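Putative triphosphoribosyl-dephospho-coA synthase (Archaeoglobus fulgidus DSM 4304, PDB 3H9P) is of unknown function but probably binds ATP and may act as a triphosphoribosyl-dephospho-CoA synthase. Local coordinates at residues I68-A73 / A80-N85; E159-L164 / F241-E246; G39-V44 / S95-E100. All blocks are in the same frame, centred on the assembly; numbering follows the deposited sequence.

Interaction 1: residues I68-A73 / A80-N85; sequences ISSWDA and AEAARN
Ala82 is the first residue along helix 80-85 to meet the loop 68-73, and its methyl touches two residues of the loop. Ala82 CB lies 3.7 Å from Ala73 CB and equally 3.7 Å from Ser70 CB, so the contact starts as a small apolar meeting of three beta carbons. One residue on, Ala83 presents mainly backbone to the loop. Ser70 OG comes to 3.2 Å from Ala83 N, but the angle is too poor for a hydrogen bond, and the hydroxyl simply lies against the helix backbone. Ala83 CB is 3.8 Å from the same Ser70 OG, and the methyl also packs on Phe154. The first torsion of Ser70 (chi1 -50°) sets OG anti to the carbonyl carbon, beside its own backbone N; there it makes weak hydrogen bonds with Pro66 O and Arg86 NH1. The whole is a tight connection between consecutive helices of an all-alpha chain: two type I turns, Ile68 to Trp71 and Ser70 to Ala73, fold the link between helices 58-68 and 76-88 back against the side of the second helix. Each turn is closed by a backbone bond, Trp71 N to Ile68 O at 3.1 Å and Ala73 N to Ser70 O at 3.0 Å. Further along, the helix is tied on through Arg84 NH2, hydrogen-bonded to Val151 O.

Interaction 2: residues E159-L164 / F241-E246; sequences EGAKFL and FLALAE
Ala161 and Ala243 face each other where helices 159-164 and 241-246 come together, their CA atoms only 4.6 Å apart. The segment axes approach to 8.3 Å and cross at -58°, a close passage that two methyl-sized side chains make possible. The tight part lies here. Ala161 CB rests on the helix backbone as much as on side chains, 3.8 Å from Ala243 N and 3.8 Å from Leu242 CB. From the other helix, Ala243 CB reaches to 4.0 Å from Ala161 O, so each methyl lies against main chain of its neighbour. Leu164 lies on Ala243 CB, with CD1 at 4.0 Å and its own CB slightly farther. CD1 stands anti to CA (chi2 166°), which carries it out to the Ala243 methyl. Leu164 also packs on Ala173 and Leu177 of helix 171-182. Leu242 offers CB to Ala161, while its side chain also meets Met76 and Ile79 of helix 76-88.

Away from this buried strip the grip fades. Lys162, exposed, starts away from the partner helix. Glu246, although its CB points toward helix 159-164, stays 6.2 Å from it at nearest approach and gives its OE1 to Met76 N instead. No hydrogen bond or salt bridge joins the two segments, so the crossing rests on van der Waals contact of methyls with side chains and main chain, and the closeness of the helices depends on the smallness of its alanines.

Interaction 3: residues G39-V44 / S95-E100; sequences GVLRAV and SLSVLE
Leu41 and Ser97 mark the closest backbone approach of helices 39-44 and 95-100, with CA atoms 6.0 Å apart and segment axes that come within 8.2 Å at 21°, nearly parallel. Leu41 carries the largest share of the contact. Its CB lies 4.0 Å from Ser97 O, and with CG anti to the backbone N (chi1 177°) its fork reaches the extended side chain of Glu100. The two side chains cross obliquely, both methyls meeting the carboxylate: CD1 is 3.9 Å from Glu100 OE2, and CD2 is 3.9 Å from Glu100 OE1. On the buried side, Val40 CG2 meets Val98 CG2 at 4.2 Å, with Val65 and Leu62 of helix 58-68 packed against the two valines. Ser97 sends its hydroxyl to Glu38 OE2 rather than across the contact. Were Leu41 cut back to an alanine, a gap would probably open between the helices beside Glu100, whose side chain would be freer to turn. No hydrogen bond spans the segments, so the pairing relies on van der Waals contact, apolar between the valines and, at the exposed edge, between leucine methyls and the glutamate side chain, with no polar bond between them.

In the fold
From the N terminus, helix 36-46 opens interaction 3, which closes about fifty residues later on helix 92-105. Interaction 1 is nested inside that loop: it is a short closure, folding the link after helix 58-68 onto helix 76-88, the helix just before 92-105. Interaction 2 follows in series, joining helix 155-167 to the C-terminal helix 230-246 across a long, mostly helical excursion. None of the three cross. Interactions 1 and 2 touch, Ile68 CG1 lying 4.1 Å from Phe241 CZ, and helix 76-88 also packs beside interaction 2. Interactions 2 and 3 lie on opposite sides of the chain's centre, their own centres about 25 Å apart.

Interaction 1: residues I68-A73 / A80-N85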
loop_
_atom_site.group_PDB
_atom_site.type_symbol
_atom_site.label_atom_id
_atom_site.label_comp_id
_atom_site.label_asym_id
_atom_site.label_seq_id
_atom_site.Cartn_x
_atom_site.Cartn_y
_atom_site.Cartn_z
ATOM N N ILE A 68 -14.339 -20.069 7.995
ATOM C CA ILE A 68 -15.554 -20.803 7.747
ATOM C C ILE A 68 -15.337 -21.995 6.794
ATOM O O ILE A 68 -15.997 -23.019 6.899
ATOM C CB ILE A 68 -16.692 -19.886 7.308
ATOM C CG1 ILE A 68 -17.004 -18.923 8.492
ATOM C CG2 ILE A 68 -17.947 -20.751 6.916
ATOM C CD1 ILE A 68 -17.842 -17.672 8.184
ATOM N N SER A 69 -14.379 -21.869 5.891
ATOM C CA SER A 69 -14.103 -22.937 4.938
ATOM C C SER A 69 -13.535 -24.133 5.657
ATOM O O SER A 69 -13.587 -25.240 5.140
ATOM C CB SER A 69 -13.137 -22.478 3.842
ATOM O OG SER A 69 -11.805 -22.510 4.321
ATOM N N SER A 70 -13.023 -23.892 6.866
ATOM C CA SER A 70 -12.469 -24.954 7.727
ATOM C C SER A 70 -13.291 -25.161 9.012
ATOM O O SER A 70 -12.754 -25.616 10.033
ATOM C CB SER A 70 -11.034 -24.595 8.110
ATOM O OG SER A 70 -10.285 -24.237 6.962
ATOM N N TRP A 71 -14.574 -24.827 8.960
ATOM C CA TRP A 71 -15.505 -24.903 10.105
ATOM C C TRP A 71 -15.510 -26.199 10.917
ATOM O O TRP A 71 -15.869 -26.173 12.090
ATOM C CB TRP A 71 -16.922 -24.641 9.649
ATOM C CG TRP A 71 -17.446 -25.656 8.711
ATOM C CD1 TRP A 71 -17.303 -25.673 7.336
ATOM C CD2 TRP A 71 -18.229 -26.806 9.055
ATOM N NE1 TRP A 71 -17.955 -26.786 6.816
ATOM C CE2 TRP A 71 -18.525 -27.489 7.851
ATOM C CE3 TRP A 71 -18.703 -27.327 10.267
ATOM C CZ2 TRP A 71 -19.262 -28.677 7.832
ATOM C CZ3 TRP A 71 -19.436 -28.483 10.252
ATOM C CH2 TRP A 71 -19.707 -29.164 9.039
ATOM N N ASP A 72 -15.107 -27.306 10.295
ATOM C CA ASP A 72 -15.209 -28.621 10.895
ATOM C C ASP A 72 -13.850 -29.190 11.303
ATOM O O ASP A 72 -13.755 -30.349 11.687
ATOM C CB ASP A 72 -15.914 -29.585 9.913
ATOM C CG ASP A 72 -15.182 -29.706 8.566
ATOM O OD1 ASP A 72 -14.292 -28.878 8.214
ATOM O OD2 ASP A 72 -15.552 -30.619 7.825
ATOM N N ALA A 73 -12.801 -28.380 11.214
ATOM C CA ALA A 73 -11.447 -28.816 11.648
ATOM C C ALA A 73 -11.287 -29.171 13.129
ATOM O O ALA A 73 -10.410 -29.972 13.472
ATOM C CB ALA A 73 -10.395 -27.827 11.229
ATOM N N ALA A 80 -7.884 -22.411 12.595
ATOM C CA ALA A 80 -6.918 -21.434 12.112
ATOM C C ALA A 80 -5.847 -22.103 11.235
ATOM O O ALA A 80 -5.572 -21.610 10.132
ATOM C CB ALA A 80 -6.275 -20.680 13.311
ATOM N N GLU A 81 -5.270 -23.220 11.730
ATOM C CA GLU A 81 -4.290 -24.035 10.992
ATOM C C GLU A 81 -4.821 -24.586 9.669
ATOM O O GLU A 81 -4.124 -24.563 8.666
ATOM C CB GLU A 81 -3.728 -25.212 11.853
ATOM C CG GLU A 81 -2.624 -26.028 11.136
ATOM C CD GLU A 81 -2.004 -27.220 11.924
ATOM O OE1 GLU A 81 -2.542 -27.660 12.983
ATOM O OE2 GLU A 81 -0.948 -27.734 11.457
ATOM N N ALA A 82 -6.046 -25.105 9.681
ATOM C CA ALA A 82 -6.643 -25.689 8.481
ATOM C C ALA A 82 -6.963 -24.592 7.487
ATOM O O ALA A 82 -6.861 -24.796 6.280
ATOM C CB ALA A 82 -7.914 -26.466 8.855
ATOM N N ALA A 83 -7.371 -23.429 8.004
ATOM C CA ALA A 83 -7.651 -22.244 7.153
ATOM C C ALA A 83 -6.361 -21.745 6.486
ATOM O O ALA A 83 -6.331 -21.462 5.304
ATOM C CB ALA A 83 -8.321 -21.122 7.972
ATOM N N ARG A 84 -5.277 -21.677 7.246
ATOM C CA ARG A 84 -3.982 -21.335 6.643
ATOM C C ARG A 84 -3.606 -22.350 5.551
ATOM O O ARG A 84 -3.145 -21.966 4.475
ATOM C CB ARG A 84 -2.897 -21.297 7.698
ATOM C CG ARG A 84 -1.528 -21.070 7.145
ATOM C CD ARG A 84 -0.569 -21.021 8.276
ATOM N NE ARG A 84 0.492 -20.059 8.077
ATOM C CZ ARG A 84 1.575 -19.988 8.858
ATOM N NH1 ARG A 84 1.728 -20.835 9.887
ATOM N NH2 ARG A 84 2.516 -19.078 8.607
ATOM N N ASN A 85 -3.789 -23.632 5.846
ATOM C CA ASN A 85 -3.527 -24.693 4.881
ATOM C C ASN A 85 -4.408 -24.590 3.619
ATOM O O ASN A 85 -3.913 -24.668 2.502
ATOM C CB ASN A 85 -3.677 -26.054 5.557
ATOM C CG ASN A 85 -2.517 -26.361 6.533
ATOM O OD1 ASN A 85 -1.404 -25.836 6.387
ATOM N ND2 ASN A 85 -2.773 -27.224 7.516
#

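Interaction 2: residues E159-L164 / F241-E246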
loop_
_atom_site.group_PDB
_atom_site.type_symbol
_atom_site.label_atom_id
_atom_site.label_comp_id
_atom_site.label_asym_id
_atom_site.label_seq_id
_atom_site.Cartn_x
_atom_site.Cartn_y
_atom_site.Cartn_z
ATOM N N GLU A 159 -5.499 -14.834 19.683
ATOM C CA GLU A 159 -5.217 -14.043 20.888
ATOM C C GLU A 159 -6.488 -13.327 21.342
ATOM O O GLU A 159 -6.785 -13.283 22.536
ATOM C CB GLU A 159 -4.063 -13.033 20.626
ATOM C CG GLU A 159 -3.991 -11.892 21.618
ATOM C CD GLU A 159 -3.189 -10.686 21.134
ATOM O OE1 GLU A 159 -2.787 -10.611 19.929
ATOM O OE2 GLU A 159 -2.963 -9.776 21.981
ATOM N N GLY A 160 -7.237 -12.773 20.393
ATOM C CA GLY A 160 -8.533 -12.184 20.699
ATOM C C GLY A 160 -9.504 -13.242 21.242
ATOM O O GLY A 160 -10.249 -12.965 22.209
ATOM N N ALA A 161 -9.468 -14.458 20.675
ATOM C CA ALA A 161 -10.377 -15.497 21.138
ATOM C C ALA A 161 -10.071 -15.885 22.601
ATOM O O ALA A 161 -10.961 -15.953 23.459
ATOM C CB ALA A 161 -10.313 -16.702 20.230
ATOM N N LYS A 162 -8.796 -16.098 22.884
ATOM C CA LYS A 162 -8.356 -16.347 24.244
ATOM C C LYS A 162 -8.758 -15.205 25.202
ATOM O O LYS A 162 -9.134 -15.463 26.338
ATOM C CB LYS A 162 -6.860 -16.575 24.259
ATOM C CG LYS A 162 -6.400 -17.799 23.468
ATOM C CD LYS A 162 -4.865 -17.950 23.569
ATOM C CE LYS A 162 -4.415 -19.340 23.166
ATOM N NZ LYS A 162 -2.994 -19.373 22.679
ATOM N N PHE A 163 -8.709 -13.959 24.741
ATOM C CA PHE A 163 -9.112 -12.833 25.568
ATOM C C PHE A 163 -10.585 -12.994 25.990
ATOM O O PHE A 163 -10.916 -12.918 27.184
ATOM C CB PHE A 163 -8.894 -11.549 24.777
ATOM C CG PHE A 163 -9.115 -10.260 25.556
ATOM C CD1 PHE A 163 -8.044 -9.596 26.145
ATOM C CD2 PHE A 163 -10.374 -9.670 25.603
ATOM C CE1 PHE A 163 -8.227 -8.381 26.823
ATOM C CE2 PHE A 163 -10.586 -8.468 26.281
ATOM C CZ PHE A 163 -9.506 -7.808 26.887
ATOM N N LEU A 164 -11.453 -13.227 25.003
ATOM C CA LEU A 164 -12.899 -13.433 25.206
ATOM C C LEU A 164 -13.184 -14.597 26.117
ATOM O O LEU A 164 -13.971 -14.474 27.069
ATOM C CB LEU A 164 -13.619 -13.667 23.873
ATOM C CG LEU A 164 -13.747 -12.480 22.904
ATOM C CD1 LEU A 164 -14.179 -12.956 21.492
ATOM C CD2 LEU A 164 -14.661 -11.307 23.452
ATOM N N PHE A 241 -15.687 -15.490 16.223
ATOM C CA PHE A 241 -15.870 -16.736 15.527
ATOM C C PHE A 241 -15.003 -17.845 16.121
ATOM O O PHE A 241 -15.491 -18.918 16.402
ATOM C CB PHE A 241 -15.680 -16.655 14.002
ATOM C CG PHE A 241 -15.949 -18.004 13.313
ATOM C CD1 PHE A 241 -17.247 -18.446 13.097
ATOM C CD2 PHE A 241 -14.906 -18.873 13.015
ATOM C CE1 PHE A 241 -17.516 -19.715 12.539
ATOM C CE2 PHE A 241 -15.152 -20.145 12.451
ATOM C CZ PHE A 241 -16.465 -20.569 12.223
ATOM N N LEU A 242 -13.715 -17.598 16.286
ATOM C CA LEU A 242 -12.872 -18.619 16.937
ATOM C C LEU A 242 -13.316 -18.969 18.355
ATOM O O LEU A 242 -13.375 -20.153 18.710
ATOM C CB LEU A 242 -11.389 -18.241 16.898
ATOM C CG LEU A 242 -10.856 -18.156 15.463
ATOM C CD1 LEU A 242 -9.412 -17.620 15.368
ATOM C CD2 LEU A 242 -10.989 -19.533 14.773
ATOM N N ALA A 243 -13.677 -17.966 19.154
ATOM C CA ALA A 243 -14.071 -18.249 20.542
ATOM C C ALA A 243 -15.335 -19.126 20.603
ATOM O O ALA A 243 -15.463 -20.016 21.491
ATOM C CB ALA A 243 -14.246 -16.943 21.344
ATOM N N LEU A 244 -16.262 -18.848 19.674
ATOM C CA LEU A 244 -17.507 -19.641 19.513
ATOM C C LEU A 244 -17.215 -21.090 19.192
ATOM O O LEU A 244 -17.826 -22.006 19.770
ATOM C CB LEU A 244 -18.387 -19.087 18.392
ATOM C CG LEU A 244 -19.039 -17.727 18.653
ATOM C CD1 LEU A 244 -19.805 -17.300 17.439
ATOM C CD2 LEU A 244 -19.954 -17.775 19.897
ATOM N N ALA A 245 -16.275 -21.298 18.278
ATOM C CA ALA A 245 -15.956 -22.645 17.882
ATOM C C ALA A 245 -15.258 -23.363 18.997
ATOM O O ALA A 245 -15.421 -24.558 19.141
ATOM C CB ALA A 245 -15.113 -22.668 16.636
ATOM N N GLU A 246 -14.487 -22.632 19.795
ATOM C CA GLU A 246 -13.732 -23.256 20.894
ATOM C C GLU A 246 -14.677 -23.691 22.032
ATOM O O GLU A 246 -14.511 -24.739 22.643
ATOM C CB GLU A 246 -12.642 -22.296 21.401
ATOM C CG GLU A 246 -11.673 -22.898 22.437
ATOM C CD GLU A 246 -10.923 -24.156 21.952
ATOM O OE1 GLU A 246 -10.688 -24.338 20.739
ATOM O OE2 GLU A 246 -10.547 -24.967 22.816
#

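Interaction 3: residues G39-V44 / S95-E100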
loop_
_atom_site.group_PDB
_atom_site.type_symbol
_atom_site.label_atom_id
_atom_site.label_comp_id
_atom_site.label_asym_id
_atom_site.label_seq_id
_atom_site.Cartn_x
_atom_site.Cartn_y
_atom_site.Cartn_z
ATOM N N GLY A 39 -16.168 -17.242 -2.267
ATOM C CA GLY A 39 -16.823 -17.016 -0.988
ATOM C C GLY A 39 -16.803 -15.572 -0.527
ATOM O O GLY A 39 -17.848 -15.011 -0.133
ATOM N N VAL A 40 -15.616 -14.961 -0.590
ATOM C CA VAL A 40 -15.448 -13.567 -0.164
ATOM C C VAL A 40 -16.276 -12.716 -1.090
ATOM O O VAL A 40 -17.047 -11.904 -0.625
ATOM C CB VAL A 40 -13.961 -13.114 -0.201
ATOM C CG1 VAL A 40 -13.791 -11.612 0.169
ATOM C CG2 VAL A 40 -13.104 -14.009 0.679
ATOM N N LEU A 41 -16.188 -12.983 -2.388
ATOM C CA LEU A 41 -16.924 -12.219 -3.389
ATOM C C LEU A 41 -18.458 -12.292 -3.268
ATOM O O LEU A 41 -19.150 -11.277 -3.394
ATOM C CB LEU A 41 -16.444 -12.585 -4.806
ATOM C CG LEU A 41 -17.144 -11.925 -6.000
ATOM C CD1 LEU A 41 -16.856 -10.442 -6.060
ATOM C CD2 LEU A 41 -16.768 -12.583 -7.340
ATOM N N ARG A 42 -18.974 -13.493 -3.007
ATOM C CA ARG A 42 -20.391 -13.711 -2.744
ATOM C C ARG A 42 -20.809 -13.018 -1.459
ATOM O O ARG A 42 -21.828 -12.301 -1.431
ATOM C CB ARG A 42 -20.690 -15.206 -2.674
ATOM C CG ARG A 42 -21.156 -15.756 -4.044
ATOM C CD ARG A 42 -20.621 -17.148 -4.408
ATOM N NE ARG A 42 -20.885 -17.451 -5.812
ATOM C CZ ARG A 42 -21.972 -18.081 -6.274
ATOM N NH1 ARG A 42 -22.920 -18.501 -5.443
ATOM N NH2 ARG A 42 -22.109 -18.297 -7.584
ATOM N N ALA A 43 -20.027 -13.198 -0.404
ATOM C CA ALA A 43 -20.339 -12.547 0.862
ATOM C C ALA A 43 -20.483 -11.063 0.642
ATOM O O ALA A 43 -21.425 -10.454 1.134
ATOM C CB ALA A 43 -19.270 -12.849 1.951
ATOM N N VAL A 44 -19.555 -10.492 -0.117
ATOM C CA VAL A 44 -19.553 -9.049 -0.329
ATOM C C VAL A 44 -20.754 -8.617 -1.144
ATOM O O VAL A 44 -21.433 -7.655 -0.790
ATOM C CB VAL A 44 -18.228 -8.547 -0.998
ATOM C CG1 VAL A 44 -18.354 -7.095 -1.433
ATOM C CG2 VAL A 44 -17.063 -8.724 -0.059
ATOM N N SER A 95 -7.343 -15.080 -5.738
ATOM C CA SER A 95 -6.816 -13.719 -5.694
ATOM C C SER A 95 -7.625 -12.731 -6.503
ATOM O O SER A 95 -7.919 -11.643 -6.029
ATOM C CB SER A 95 -5.392 -13.738 -6.219
ATOM O OG SER A 95 -4.577 -14.259 -5.210
ATOM N N LEU A 96 -7.984 -13.146 -7.717
ATOM C CA LEU A 96 -8.754 -12.338 -8.653
ATOM C C LEU A 96 -10.172 -12.055 -8.111
ATOM O O LEU A 96 -10.642 -10.918 -8.154
ATOM C CB LEU A 96 -8.811 -13.039 -10.041
ATOM C CG LEU A 96 -7.516 -13.070 -10.866
ATOM C CD1 LEU A 96 -7.650 -13.832 -12.216
ATOM C CD2 LEU A 96 -7.007 -11.653 -11.140
ATOM N N SER A 97 -10.845 -13.095 -7.612
ATOM C CA SER A 97 -12.110 -12.923 -6.912
ATOM C C SER A 97 -11.954 -11.992 -5.716
ATOM O O SER A 97 -12.758 -11.085 -5.518
ATOM C CB SER A 97 -12.624 -14.255 -6.407
ATOM O OG SER A 97 -13.026 -15.049 -7.491
ATOM N N VAL A 98 -10.910 -12.193 -4.929
ATOM C CA VAL A 98 -10.766 -11.329 -3.789
ATOM C C VAL A 98 -10.584 -9.865 -4.223
ATOM O O VAL A 98 -11.212 -8.967 -3.642
ATOM C CB VAL A 98 -9.662 -11.816 -2.845
ATOM C CG1 VAL A 98 -9.307 -10.762 -1.801
ATOM C CG2 VAL A 98 -10.125 -13.095 -2.148
ATOM N N LEU A 99 -9.749 -9.646 -5.242
ATOM C CA LEU A 99 -9.521 -8.327 -5.816
ATOM C C LEU A 99 -10.799 -7.664 -6.367
ATOM O O LEU A 99 -11.087 -6.499 -6.072
ATOM C CB LEU A 99 -8.421 -8.408 -6.887
ATOM C CG LEU A 99 -7.889 -7.104 -7.488
ATOM C CD1 LEU A 99 -7.560 -6.065 -6.399
ATOM C CD2 LEU A 99 -6.644 -7.389 -8.311
ATOM N N GLU A 100 -11.580 -8.408 -7.140
ATOM C CA GLU A 100 -12.904 -7.949 -7.540
ATOM C C GLU A 100 -13.832 -7.639 -6.351
ATOM O O GLU A 100 -14.566 -6.665 -6.378
ATOM C CB GLU A 100 -13.556 -8.966 -8.464
ATOM C CG GLU A 100 -14.922 -8.516 -8.963
ATOM C CD GLU A 100 -15.647 -9.587 -9.719
ATOM O OE1 GLU A 100 -14.967 -10.550 -10.163
ATOM O OE2 GLU A 100 -16.890 -9.467 -9.884
#